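Long-range contacts in peptidase M3B, oligoendopeptidase F (Enterococcus faecium, PDB 2QR4), which probably hydrolyses internal peptide bonds of short oligopeptides, as a zinc-dependent metallopeptidase of family M3: residues T165-N170 with D189-E194; A196-Y201 with D483-F488; Q363-V368 with N405-Y410. All blocks are in the same frame, centred on the assembly; numbering follows the deposited sequence. Where two conformers were deposited one is given.

Interaction 1: residues T165-N170 with D189-E194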
# COMPACT_ATOMS: atom_id res chain seq x y z
N THR A 165 -5.20 -20.41 -19.28
CA THR A 165 -4.76 -21.63 -19.93
C THR A 165 -4.38 -21.35 -21.38
O THR A 165 -5.00 -20.52 -22.03
CB THR A 165 -5.94 -22.64 -19.90
OG1 THR A 165 -5.74 -23.59 -18.85
CG2 THR A 165 -6.12 -23.36 -21.23
N ILE A 166 -3.39 -22.05 -21.90
CA ILE A 166 -3.10 -22.00 -23.32
C ILE A 166 -3.03 -23.42 -23.87
O ILE A 166 -3.09 -24.38 -23.10
CB ILE A 166 -1.75 -21.32 -23.61
CG1 ILE A 166 -0.61 -22.12 -22.96
CG2 ILE A 166 -1.76 -19.88 -23.12
CD1 ILE A 166 0.78 -21.70 -23.38
N GLU A 167 -2.90 -23.56 -25.19
CA GLU A 167 -2.55 -24.85 -25.78
C GLU A 167 -1.04 -24.96 -25.79
O GLU A 167 -0.36 -24.07 -26.30
CB GLU A 167 -3.07 -24.99 -27.21
CG GLU A 167 -2.94 -26.42 -27.74
CD GLU A 167 -2.98 -26.53 -29.27
OE1 GLU A 167 -2.31 -27.44 -29.81
OE2 GLU A 167 -3.66 -25.71 -29.92
N GLY A 168 -0.51 -26.04 -25.23
CA GLY A 168 0.93 -26.19 -25.06
C GLY A 168 1.73 -26.78 -26.22
O GLY A 168 1.30 -26.74 -27.37
N GLU A 169 2.90 -27.33 -25.92
CA GLU A 169 3.81 -27.79 -26.97
C GLU A 169 3.34 -29.06 -27.67
O GLU A 169 3.53 -29.22 -28.88
CB GLU A 169 5.23 -27.97 -26.44
CG GLU A 169 5.99 -26.68 -26.23
CD GLU A 169 7.45 -26.81 -26.59
OE1 GLU A 169 8.30 -26.25 -25.88
OE2 GLU A 169 7.75 -27.49 -27.59
N ASN A 170 2.73 -29.97 -26.92
CA ASN A 170 2.25 -31.21 -27.51
C ASN A 170 0.77 -31.14 -27.84
O ASN A 170 0.13 -32.17 -28.08
CB ASN A 170 2.54 -32.39 -26.58
CG ASN A 170 4.03 -32.64 -26.40
OD1 ASN A 170 4.53 -33.72 -26.72
ND2 ASN A 170 4.74 -31.65 -25.88
N ASP A 189 8.55 -23.62 -30.52
CA ASP A 189 7.22 -23.58 -31.11
C ASP A 189 6.66 -22.16 -30.94
O ASP A 189 6.13 -21.80 -29.89
CB ASP A 189 6.32 -24.64 -30.46
CG ASP A 189 4.92 -24.66 -31.04
OD1 ASP A 189 4.51 -23.67 -31.68
OD2 ASP A 189 4.22 -25.67 -30.85
N ARG A 190 6.78 -21.37 -32.00
CA ARG A 190 6.43 -19.97 -31.96
C ARG A 190 5.00 -19.69 -31.49
O ARG A 190 4.76 -18.70 -30.81
CB ARG A 190 6.64 -19.31 -33.32
CG ARG A 190 6.63 -17.80 -33.22
CD ARG A 190 6.88 -17.15 -34.54
NE ARG A 190 7.22 -15.74 -34.35
CZ ARG A 190 7.05 -14.81 -35.28
NH1 ARG A 190 7.39 -13.56 -35.03
NH2 ARG A 190 6.55 -15.14 -36.46
N ARG A 191 4.07 -20.55 -31.85
CA ARG A 191 2.68 -20.33 -31.48
C ARG A 191 2.54 -20.36 -29.96
O ARG A 191 1.77 -19.59 -29.38
CB ARG A 191 1.77 -21.39 -32.13
CG ARG A 191 0.36 -21.44 -31.55
CD ARG A 191 -0.38 -22.74 -31.92
NE ARG A 191 0.07 -23.91 -31.17
CZ ARG A 191 -0.08 -24.07 -29.85
NH1 ARG A 191 -0.65 -23.13 -29.11
NH2 ARG A 191 0.35 -25.19 -29.27
N VAL A 192 3.30 -21.24 -29.33
CA VAL A 192 3.27 -21.41 -27.88
C VAL A 192 3.87 -20.19 -27.18
O VAL A 192 3.34 -19.71 -26.17
CB VAL A 192 4.02 -22.70 -27.49
CG1 VAL A 192 4.47 -22.66 -26.03
CG2 VAL A 192 3.14 -23.90 -27.77
N ARG A 193 4.96 -19.69 -27.75
CA ARG A 193 5.57 -18.43 -27.32
C ARG A 193 4.57 -17.27 -27.36
O ARG A 193 4.41 -16.53 -26.38
CB ARG A 193 6.79 -18.12 -28.20
CG ARG A 193 8.09 -18.56 -27.62
CD ARG A 193 9.22 -18.78 -28.63
NE ARG A 193 9.28 -17.84 -29.75
CZ ARG A 193 9.75 -18.20 -30.95
NH1 ARG A 193 10.14 -19.45 -31.13
NH2 ARG A 193 9.81 -17.34 -31.97
N GLU A 194 3.92 -17.09 -28.50
CA GLU A 194 3.01 -15.96 -28.68
C GLU A 194 1.85 -16.08 -27.71
O GLU A 194 1.38 -15.10 -27.14
CB GLU A 194 2.49 -15.93 -30.12
CG GLU A 194 1.41 -14.91 -30.41
CD GLU A 194 0.88 -15.05 -31.84
OE1 GLU A 194 1.15 -16.09 -32.47
OE2 GLU A 194 0.21 -14.13 -32.34
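Arg-191, in the first turn of helix 190-206, reaches across to the carbonyls of Glu-167 and Gly-168. Its CB points toward 165-170 with CG anti to the backbone N. The chain stays extended to CD and then bends at chi3 (75°), which brings the guanidinium against the backbone. NH1 donates to Glu-167 O at 3.0 Å (N-H...O 156°). That oxygen lies in the guanidinium plane, although the donor stands above the carbonyl plane. NH2 adds a weak bond to the same oxygen and a bent, weak one of 2.6 Å to Gly-168 O. One face of the guanidinium carries the Glu-167 carboxylate, nearly parallel at 18°; OE1 is 3.5 Å from NH2, a purely electrostatic salt bridge to which no N-H points. The segment 165-167 is one strand of a two-stranded antiparallel hairpin with 173-175, and the gripped carbonyls lie where it enters the connecting turn. Beside them Val-192 CG2 rests 3.4 Å from Gly-168 O and also touches Glu-169 CG (4.3 Å). Leu-184 of helix 178-185 meets both Val-192 and Ile-166. Asp-189 N-caps the arginine's helix, its OD1 weakly accepting from Arg-191 N.

Interaction 2: residues A196-Y201 with D483-F488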
# COMPACT_ATOMS: atom_id res chain seq x y z
N ALA A 196 1.75 -17.73 -24.75
CA ALA A 196 2.19 -17.53 -23.36
C ALA A 196 2.35 -16.07 -23.06
O ALA A 196 1.92 -15.59 -22.01
CB ALA A 196 3.52 -18.25 -23.08
N PHE A 197 2.98 -15.36 -23.99
CA PHE A 197 3.24 -13.94 -23.86
C PHE A 197 1.92 -13.18 -23.73
O PHE A 197 1.75 -12.41 -22.79
CB PHE A 197 4.05 -13.48 -25.08
CG PHE A 197 4.34 -12.02 -25.13
CD1 PHE A 197 5.44 -11.49 -24.47
CD2 PHE A 197 3.54 -11.17 -25.89
CE1 PHE A 197 5.72 -10.13 -24.54
CE2 PHE A 197 3.81 -9.81 -25.95
CZ PHE A 197 4.90 -9.29 -25.28
N LYS A 198 0.99 -13.42 -24.65
CA LYS A 198 -0.33 -12.76 -24.64
C LYS A 198 -1.23 -13.14 -23.47
O LYS A 198 -1.98 -12.31 -22.94
CB LYS A 198 -1.09 -13.00 -25.96
CG LYS A 198 -0.65 -12.03 -27.03
CD LYS A 198 -0.96 -12.47 -28.45
CE LYS A 198 -0.30 -11.49 -29.40
NZ LYS A 198 -0.49 -11.89 -30.81
N GLY A 199 -1.14 -14.40 -23.05
CA GLY A 199 -1.86 -14.86 -21.87
C GLY A 199 -1.40 -14.12 -20.62
O GLY A 199 -2.21 -13.60 -19.85
N LEU A 200 -0.08 -14.05 -20.43
CA LEU A 200 0.48 -13.48 -19.21
C LEU A 200 0.15 -12.01 -19.16
O LEU A 200 -0.30 -11.49 -18.14
CB LEU A 200 1.99 -13.69 -19.13
CG LEU A 200 2.70 -13.09 -17.90
CD1 LEU A 200 2.91 -14.12 -16.80
CD2 LEU A 200 4.02 -12.48 -18.30
N TYR A 201 0.36 -11.33 -20.29
CA TYR A 201 0.13 -9.90 -20.34
C TYR A 201 -1.33 -9.49 -20.28
O TYR A 201 -1.64 -8.38 -19.87
CB TYR A 201 0.87 -9.26 -21.52
CG TYR A 201 2.33 -9.05 -21.19
CD1 TYR A 201 2.73 -7.97 -20.42
CD2 TYR A 201 3.29 -9.95 -21.60
CE1 TYR A 201 4.08 -7.78 -20.09
CE2 TYR A 201 4.63 -9.78 -21.28
CZ TYR A 201 5.01 -8.68 -20.53
OH TYR A 201 6.34 -8.49 -20.20
N ASP A 483 4.96 -4.33 -29.75
CA ASP A 483 3.87 -5.12 -29.19
C ASP A 483 3.12 -4.28 -28.16
O ASP A 483 3.73 -3.71 -27.27
CB ASP A 483 4.42 -6.37 -28.51
CG ASP A 483 5.06 -7.36 -29.49
OD1 ASP A 483 4.36 -7.83 -30.41
OD2 ASP A 483 6.27 -7.67 -29.32
N PRO A 484 1.79 -4.19 -28.29
CA PRO A 484 1.02 -3.44 -27.28
C PRO A 484 1.16 -4.03 -25.88
O PRO A 484 1.10 -3.30 -24.89
CB PRO A 484 -0.43 -3.52 -27.77
CG PRO A 484 -0.45 -4.46 -28.94
CD PRO A 484 0.96 -4.76 -29.37
N GLU A 485 1.38 -5.33 -25.80
CA GLU A 485 1.44 -5.98 -24.50
C GLU A 485 2.60 -5.46 -23.66
O GLU A 485 2.50 -5.36 -22.43
CB GLU A 485 1.54 -7.49 -24.67
CG GLU A 485 0.27 -8.16 -25.24
CD GLU A 485 0.19 -8.15 -26.75
OE1 GLU A 485 1.11 -7.62 -27.42
OE2 GLU A 485 -0.79 -8.70 -27.27
N ILE A 486 3.70 -5.10 -24.32
CA ILE A 486 4.92 -4.79 -23.57
C ILE A 486 4.85 -3.44 -22.88
O ILE A 486 5.70 -3.12 -22.07
CB ILE A 486 6.17 -4.85 -24.47
CG1 ILE A 486 7.37 -5.26 -23.63
CG2 ILE A 486 6.42 -3.52 -25.16
CD1 ILE A 486 7.35 -6.73 -23.26
N LYS A 487 3.83 -2.65 -23.18
CA LYS A 487 3.63 -1.39 -22.46
C LYS A 487 3.37 -1.63 -20.97
O LYS A 487 3.55 -0.72 -20.16
CB LYS A 487 2.47 -0.59 -23.07
CG LYS A 487 2.69 -0.19 -24.50
CD LYS A 487 1.43 0.40 -25.11
CE LYS A 487 1.10 1.73 -24.49
NZ LYS A 487 0.19 2.51 -25.37
N PHE A 488 2.97 -2.84 -20.61
CA PHE A 488 2.59 -3.13 -19.22
C PHE A 488 3.67 -3.88 -18.45
O PHE A 488 3.53 -4.13 -17.25
CB PHE A 488 1.26 -3.89 -19.18
CG PHE A 488 0.19 -3.27 -20.05
CD1 PHE A 488 -0.33 -2.01 -19.74
CD2 PHE A 488 -0.27 -3.92 -21.17
CE1 PHE A 488 -1.31 -1.42 -20.53
CE2 PHE A 488 -1.26 -3.34 -21.99
CZ PHE A 488 -1.78 -2.09 -21.66
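Glu-485 sits against Phe-197, Lys-198 and Tyr-201, its CB and CG lying by the two aromatic side chains and its OE2 by the lysine. Apolar contact is made by Glu-485 CB, 3.5 Å from Phe-197 CE2 and 3.7 Å from Tyr-201 CB, wedged between the two aromatic side chains where they leave successive turns of helix 190-206. Next to it Ile-486 CD1 arrives at the edge of the Phe-197 ring, 4.0 Å from CE1. The same methyl lies 4.1 Å from Tyr-201 CZ, with the isoleucine running alongside the tyrosine in the same direction. Within the helix, Tyr-201 CD2 lies over one face of the Phe-197 ring, toward its rim. Asp-483 CB adds a looser touch on Phe-197, while its carboxylate accepts from His-280 and Met-281.

Oxygen against carbon makes up the second kind. Tyr-201 CD1 is 3.3 Å from Glu-485 O, the carbonyl that also accepts the backbone N-H of Phe-488. The glutamate chain bends at chi2 (86°), which turns the carboxylate toward Lys-198. There OE2 meets the lysine's hydrocarbon, 3.3 Å from CG, rather than its ammonium.

Charge is the third kind, and it acts at a distance: Lys-198 NZ stays 4.8 Å from Glu-485 OE2 and forms its salt bridge with Glu-194, one turn back on the same helix. Tyr-181 and Tyr-282 touch Phe-197 as well. The 3-10 turn 485-487 is thus seated, within the peptidase family M3 region, on a helix nearly 300 residues earlier. With no hydrogen bond or salt bridge crossing between the two segments, the seat rests on van der Waals contact, part apolar and part oxygen against carbon, and attraction between Lys-198 and Glu-485 can probably add only a diffuse share.

Interaction 3: residues Q363-V368 with N405-Y410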
# COMPACT_ATOMS: atom_id res chain seq x y z
N GLN A 363 27.35 -25.38 -18.93
CA GLN A 363 27.77 -25.74 -17.57
C GLN A 363 29.24 -25.37 -17.29
O GLN A 363 29.63 -25.13 -16.14
CB GLN A 363 27.54 -27.23 -17.30
CG GLN A 363 26.13 -27.72 -17.62
CD GLN A 363 25.91 -29.17 -17.21
OE1 GLN A 363 25.27 -29.95 -17.92
NE2 GLN A 363 26.45 -29.54 -16.05
N LEU A 364 30.04 -25.33 -18.35
CA LEU A 364 31.43 -24.90 -18.27
C LEU A 364 31.50 -23.46 -17.76
O LEU A 364 32.31 -23.13 -16.88
CB LEU A 364 32.11 -25.04 -19.63
CG LEU A 364 33.58 -24.65 -19.76
CD1 LEU A 364 34.42 -25.39 -18.74
CD2 LEU A 364 34.09 -24.92 -21.17
N PHE A 365 30.65 -22.60 -18.33
CA PHE A 365 30.53 -21.21 -17.87
C PHE A 365 30.10 -21.11 -16.40
O PHE A 365 30.59 -20.24 -15.66
CB PHE A 365 29.56 -20.45 -18.77
CG PHE A 365 30.18 -19.98 -20.05
CD1 PHE A 365 30.12 -20.77 -21.19
CD2 PHE A 365 30.85 -18.77 -20.10
CE1 PHE A 365 30.70 -20.33 -22.36
CE2 PHE A 365 31.44 -18.34 -21.27
CZ PHE A 365 31.37 -19.12 -22.40
N THR A 366 29.19 -21.99 -16.00
CA THR A 366 28.72 -22.07 -14.64
C THR A 366 29.86 -22.43 -13.71
O THR A 366 30.04 -21.80 -12.66
CB THR A 366 27.62 -23.13 -14.51
OG1 THR A 366 26.59 -22.87 -15.47
CG2 THR A 366 27.02 -23.15 -13.10
N LEU A 367 30.62 -23.45 -14.09
CA LEU A 367 31.74 -23.91 -13.29
C LEU A 367 32.73 -22.77 -13.05
O LEU A 367 33.16 -22.51 -11.92
CB LEU A 367 32.44 -25.06 -14.00
CG LEU A 367 33.62 -25.64 -13.22
CD1 LEU A 367 33.14 -26.23 -11.89
CD2 LEU A 367 34.38 -26.67 -14.06
N VAL A 368 33.08 -22.09 -14.13
CA VAL A 368 34.01 -20.97 -14.08
C VAL A 368 33.44 -19.78 -13.31
O VAL A 368 34.16 -19.11 -12.56
CB VAL A 368 34.44 -20.58 -15.51
CG1 VAL A 368 34.48 -19.08 -15.68
CG2 VAL A 368 35.76 -21.25 -15.84
N ASN A 405 34.22 -13.87 -18.50
CA ASN A 405 34.89 -13.08 -19.53
C ASN A 405 36.18 -13.72 -19.99
O ASN A 405 36.47 -13.77 -21.18
CB ASN A 405 35.14 -11.65 -19.05
CG ASN A 405 33.87 -10.80 -19.08
OD1 ASN A 405 32.93 -11.11 -19.80
ND2 ASN A 405 33.84 -9.73 -18.28
N ILE A 406 36.94 -14.24 -19.02
CA ILE A 406 38.23 -14.82 -19.31
C ILE A 406 38.06 -16.16 -20.03
O ILE A 406 38.84 -16.49 -20.92
CB ILE A 406 39.08 -14.95 -18.04
CG1 ILE A 406 39.49 -13.55 -17.56
CG2 ILE A 406 40.32 -15.79 -18.28
CD1 ILE A 406 40.24 -13.56 -16.23
N LEU A 407 37.03 -16.92 -19.68
CA LEU A 407 36.74 -18.17 -20.39
C LEU A 407 36.22 -17.93 -21.81
O LEU A 407 36.59 -18.65 -22.74
CB LEU A 407 35.73 -19.03 -19.62
CG LEU A 407 35.08 -20.11 -20.49
CD1 LEU A 407 36.03 -21.28 -20.70
CD2 LEU A 407 33.77 -20.56 -19.89
N THR A 408 35.35 -16.93 -21.97
CA THR A 408 34.90 -16.56 -23.31
C THR A 408 36.06 -16.21 -24.23
O THR A 408 36.16 -16.74 -25.34
CB THR A 408 33.96 -15.37 -23.28
OG1 THR A 408 32.79 -15.71 -22.53
CG2 THR A 408 33.58 -14.96 -24.70
N GLU A 409 36.94 -15.33 -23.78
CA GLU A 409 38.09 -14.96 -24.58
C GLU A 409 38.92 -16.19 -24.89
O GLU A 409 39.36 -16.38 -26.03
CB GLU A 409 38.95 -13.91 -23.88
CG GLU A 409 40.21 -13.50 -24.65
CD GLU A 409 39.87 -12.86 -26.00
OE1 GLU A 409 38.80 -12.24 -26.12
OE2 GLU A 409 40.68 -12.97 -26.94
N TYR A 410 39.15 -17.03 -23.89
CA TYR A 410 39.98 -18.22 -24.10
C TYR A 410 39.40 -19.12 -25.20
O TYR A 410 40.14 -19.62 -26.05
CB TYR A 410 40.17 -19.01 -22.80
CG TYR A 410 40.89 -20.32 -23.02
CD1 TYR A 410 42.25 -20.34 -23.31
CD2 TYR A 410 40.22 -21.53 -22.96
CE1 TYR A 410 42.91 -21.52 -23.53
CE2 TYR A 410 40.87 -22.71 -23.18
CZ TYR A 410 42.22 -22.70 -23.47
OH TYR A 410 42.89 -23.89 -23.68
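Leu-407 lays its CD2 methyl on the ring of Phe-365, a CH-pi contact with the methyl 3.4 Å from the ring centroid and 12° off the normal. CD2 is therefore almost centred on that face. Leu-407 holds CG anti to its own N (chi1 162°) and pushes its isobutyl group straight at helix 361-379, between Leu-364 and Val-368. Leu-364 CG approaches CD2 at 4.1 Å from one side of the leucine, and Val-368 CG1 comes equally close to Leu-407 CB, nearer the root. Phe-365 brings the edge of its ring to Thr-408: OG1 lies in the ring plane, 3.2 Å from CE2, with the two side chains about perpendicular. That hydroxyl is hydrogen-bonded to Glu-404 O one turn earlier, so its polar need is met within its own helix. Beyond the contact, the phenylalanine ring also meets His-427, the planes inclined.

The two helix segments run at 137° to each other with axes 10.1 Å apart, a gap filled by Leu-407 and Phe-365. Helix 361-379 continues straight from Val-368 into His-Glu-Met-Gly-His, the HEXXH signature, whose two histidines bind zinc in this family, and helix 394-414 probably supplies the third ligand, a glutamate, as in relatives. Helix 302-308 closes over Leu-407 through Ala-308, and helix 503-520 packs on the other flank of 394-414 at Asn-405 and Ile-406.

How the interactions relate
Interactions 1 and 2 are neighbours, their centres 14 Å apart, and share helix 190-206: its first turn holds the small hairpin of 165-167 and 173-175, and the following turns receive the 3-10 turn 485-487. Both segments of interaction 1 come earlier in the chain than those of interaction 2. Interaction 3 joins helices 361-379 and 394-414, which lie in sequence between the two halves of interaction 2, yet its centre is 34 Å from that of interaction 2 and 33 Å from that of interaction 1. The chain thus leaves helix 190-206, builds the helices that carry the probable zinc site, and returns to it, tying early and late parts of the largely helical peptidase region together.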